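Local coordinates for protein putative NADP oxidoreductase BF3122 (Bacteroides fragilis, PDB 3D1L) that is probably an NADP-dependent oxidoreductase that binds its cofactor in a Rossmann-type domain, with the actual substrate unknown, at residues Phe139-Ala143 with Ala166-Arg171. Residues are numbered along the deposited sequence; the frame is centred on the assembly and turned at random.
Sequences FFIEA and ADSEQR
E142, on strand 139-143, reaches across to S168 and R171 in the first turn of helix 168-198, where the mixed, Rossmann-type sheet gives way to the long helix leading to the helical part of the chain. Strand 139-143 lies between 117-122, antiparallel to it, and the parallel strand 163-165, outermost of the sheet within this chain; helix 146-157 links the parallel strands 139-143 and 163-165 in a beta-alpha-beta crossover. Backbone pairing continues just past strand 163-165: A166 N donates to I141 O at 3.1 Å, nearly straight at the hydrogen.

The polar cluster centres on the carboxylate. Straight past CG (chi2 -173°), the E142 side chain carries its carboxylate to the helix start, and its CG passes the carbonyl oxygen A166 O at 3.4 Å. E142 OE1 accepts two bonds: S168 OG donates at 2.9 Å to its syn lone pair, while R171 NH1, at 3.0 Å, comes from above the carboxylate plane and completes a salt bridge. That second bond is almost linear (175°) and lies in the guanidinium plane; the two flat groups are turned 48° apart. E142 OE2 accepts a weak bond from S168 N. The carboxylate lies at the N-terminal end of helix 168-198, whose dipole would probably favour its negative charge, although D167 OD1, 4.1 Å from E142 OE2, may partly offset this. R171 NH2 in turn donates to S168 OG, and further bonds from NH2 to I105 O and from M107 N to S168 OG tie the cluster to the loop after strand 97-100.

Apolar contact lies on the same strand face. F140 also packs on V205 of the second subunit; its ring meets A166 obliquely, CD1 standing 3.8 Å from the methyl carbon CB.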
loop_
_atom_site.group_PDB
_atom_site.type_symbol
_atom_site.label_atom_id
_atom_site.label_comp_id
_atom_site.label_asym_id
_atom_site.label_seq_id
_atom_site.Cartn_x
_atom_site.Cartn_y
_atom_site.Cartn_z
ATOM N N PHE B 139 13.051 -6.278 16.516
ATOM C CA PHE B 139 13.257 -7.670 16.892
ATOM C C PHE B 139 13.024 -7.777 18.407
ATOM O O PHE B 139 13.814 -7.254 19.173
ATOM C CB PHE B 139 14.714 -8.015 16.612
ATOM C CG PHE B 139 14.930 -9.266 15.855
ATOM C CD1 PHE B 139 14.617 -10.500 16.398
ATOM C CD2 PHE B 139 15.530 -9.216 14.609
ATOM C CE1 PHE B 139 14.873 -11.654 15.690
ATOM C CE2 PHE B 139 15.800 -10.362 13.898
ATOM C CZ PHE B 139 15.481 -11.577 14.420
ATOM N N PHE B 140 11.967 -8.463 18.838
ATOM C CA PHE B 140 11.660 -8.616 20.264
ATOM C C PHE B 140 12.081 -9.955 20.824
ATOM O O PHE B 140 11.824 -11.010 20.204
ATOM C CB PHE B 140 10.185 -8.365 20.511
ATOM C CG PHE B 140 9.726 -7.073 19.928
ATOM C CD1 PHE B 140 9.852 -5.889 20.653
ATOM C CD2 PHE B 140 9.225 -7.023 18.628
ATOM C CE1 PHE B 140 9.455 -4.691 20.114
ATOM C CE2 PHE B 140 8.841 -5.829 18.086
ATOM C CZ PHE B 140 8.951 -4.660 18.829
ATOM N N ILE B 141 12.743 -9.895 21.987
ATOM C CA ILE B 141 13.433 -11.047 22.584
ATOM C C ILE B 141 12.925 -11.270 23.987
ATOM O O ILE B 141 12.798 -10.327 24.780
ATOM C CB ILE B 141 14.977 -10.835 22.666
ATOM C CG1 ILE B 141 15.624 -10.634 21.278
ATOM C CG2 ILE B 141 15.691 -11.982 23.473
ATOM C CD1 ILE B 141 15.183 -11.522 20.210
ATOM N N GLU B 142 12.623 -12.527 24.269
ATOM C CA GLU B 142 12.326 -13.009 25.614
ATOM C C GLU B 142 13.076 -14.345 25.724
ATOM O O GLU B 142 13.239 -15.039 24.713
ATOM C CB GLU B 142 10.811 -13.218 25.747
ATOM C CG GLU B 142 10.232 -12.930 27.122
ATOM C CD GLU B 142 8.769 -13.327 27.208
ATOM O OE1 GLU B 142 8.195 -13.678 26.155
ATOM O OE2 GLU B 142 8.186 -13.286 28.318
ATOM N N ALA B 143 13.585 -14.683 26.914
ATOM C CA ALA B 143 14.190 -16.002 27.146
ATOM C C ALA B 143 14.070 -16.456 28.602
ATOM O O ALA B 143 13.805 -15.653 29.489
ATOM C CB ALA B 143 15.638 -16.037 26.683
ATOM N N ALA B 166 11.328 -7.670 25.291
ATOM C CA ALA B 166 9.897 -7.452 25.557
ATOM C C ALA B 166 9.257 -8.716 26.127
ATOM O O ALA B 166 9.666 -9.832 25.765
ATOM C CB ALA B 166 9.176 -6.970 24.276
ATOM N N ASP B 167 8.302 -8.563 27.036
ATOM C CA ASP B 167 7.526 -9.663 27.634
ATOM C C ASP B 167 6.463 -10.197 26.682
ATOM O O ASP B 167 6.154 -9.546 25.671
ATOM C CB ASP B 167 6.805 -9.161 28.881
ATOM C CG ASP B 167 7.696 -9.124 30.090
ATOM O OD1 ASP B 167 8.864 -9.578 29.988
ATOM O OD2 ASP B 167 7.225 -8.651 31.147
ATOM N N SER B 168 5.848 -11.328 27.030
ATOM C CA SER B 168 4.835 -11.919 26.163
ATOM C C SER B 168 3.626 -10.985 26.045
ATOM O O SER B 168 2.968 -10.920 24.996
ATOM C CB SER B 168 4.433 -13.312 26.653
ATOM O OG SER B 168 5.360 -14.298 26.201
ATOM N N GLU B 169 3.387 -10.249 27.137
ATOM C CA GLU B 169 2.283 -9.312 27.272
ATOM C C GLU B 169 2.503 -8.092 26.383
ATOM O O GLU B 169 1.644 -7.752 25.584
ATOM C CB GLU B 169 2.086 -8.932 28.757
ATOM C CG GLU B 169 1.030 -7.851 29.007
ATOM C CD GLU B 169 0.574 -7.769 30.471
ATOM O OE1 GLU B 169 1.313 -8.238 31.379
ATOM O OE2 GLU B 169 -0.531 -7.222 30.721
ATOM N N GLN B 170 3.655 -7.443 26.492
ATOM C CA GLN B 170 3.993 -6.375 25.546
ATOM C C GLN B 170 3.919 -6.875 24.101
ATOM O O GLN B 170 3.478 -6.146 23.221
ATOM C CB GLN B 170 5.396 -5.821 25.798
ATOM C CG GLN B 170 5.634 -4.991 27.079
ATOM C CD GLN B 170 7.135 -4.789 27.346
ATOM O OE1 GLN B 170 7.920 -5.731 27.218
ATOM N NE2 GLN B 170 7.534 -3.563 27.687
ATOM N N ARG B 171 4.362 -8.102 23.848
ATOM C CA ARG B 171 4.514 -8.589 22.465
ATOM C C ARG B 171 3.131 -8.862 21.821
ATOM O O ARG B 171 2.903 -8.579 20.650
ATOM C CB ARG B 171 5.433 -9.820 22.417
ATOM C CG ARG B 171 5.700 -10.360 21.006
ATOM C CD ARG B 171 6.594 -11.602 20.986
ATOM N NE ARG B 171 6.006 -12.765 21.663
ATOM C CZ ARG B 171 6.371 -13.192 22.869
ATOM N NH1 ARG B 171 7.336 -12.562 23.533
ATOM N NH2 ARG B 171 5.781 -14.261 23.402
#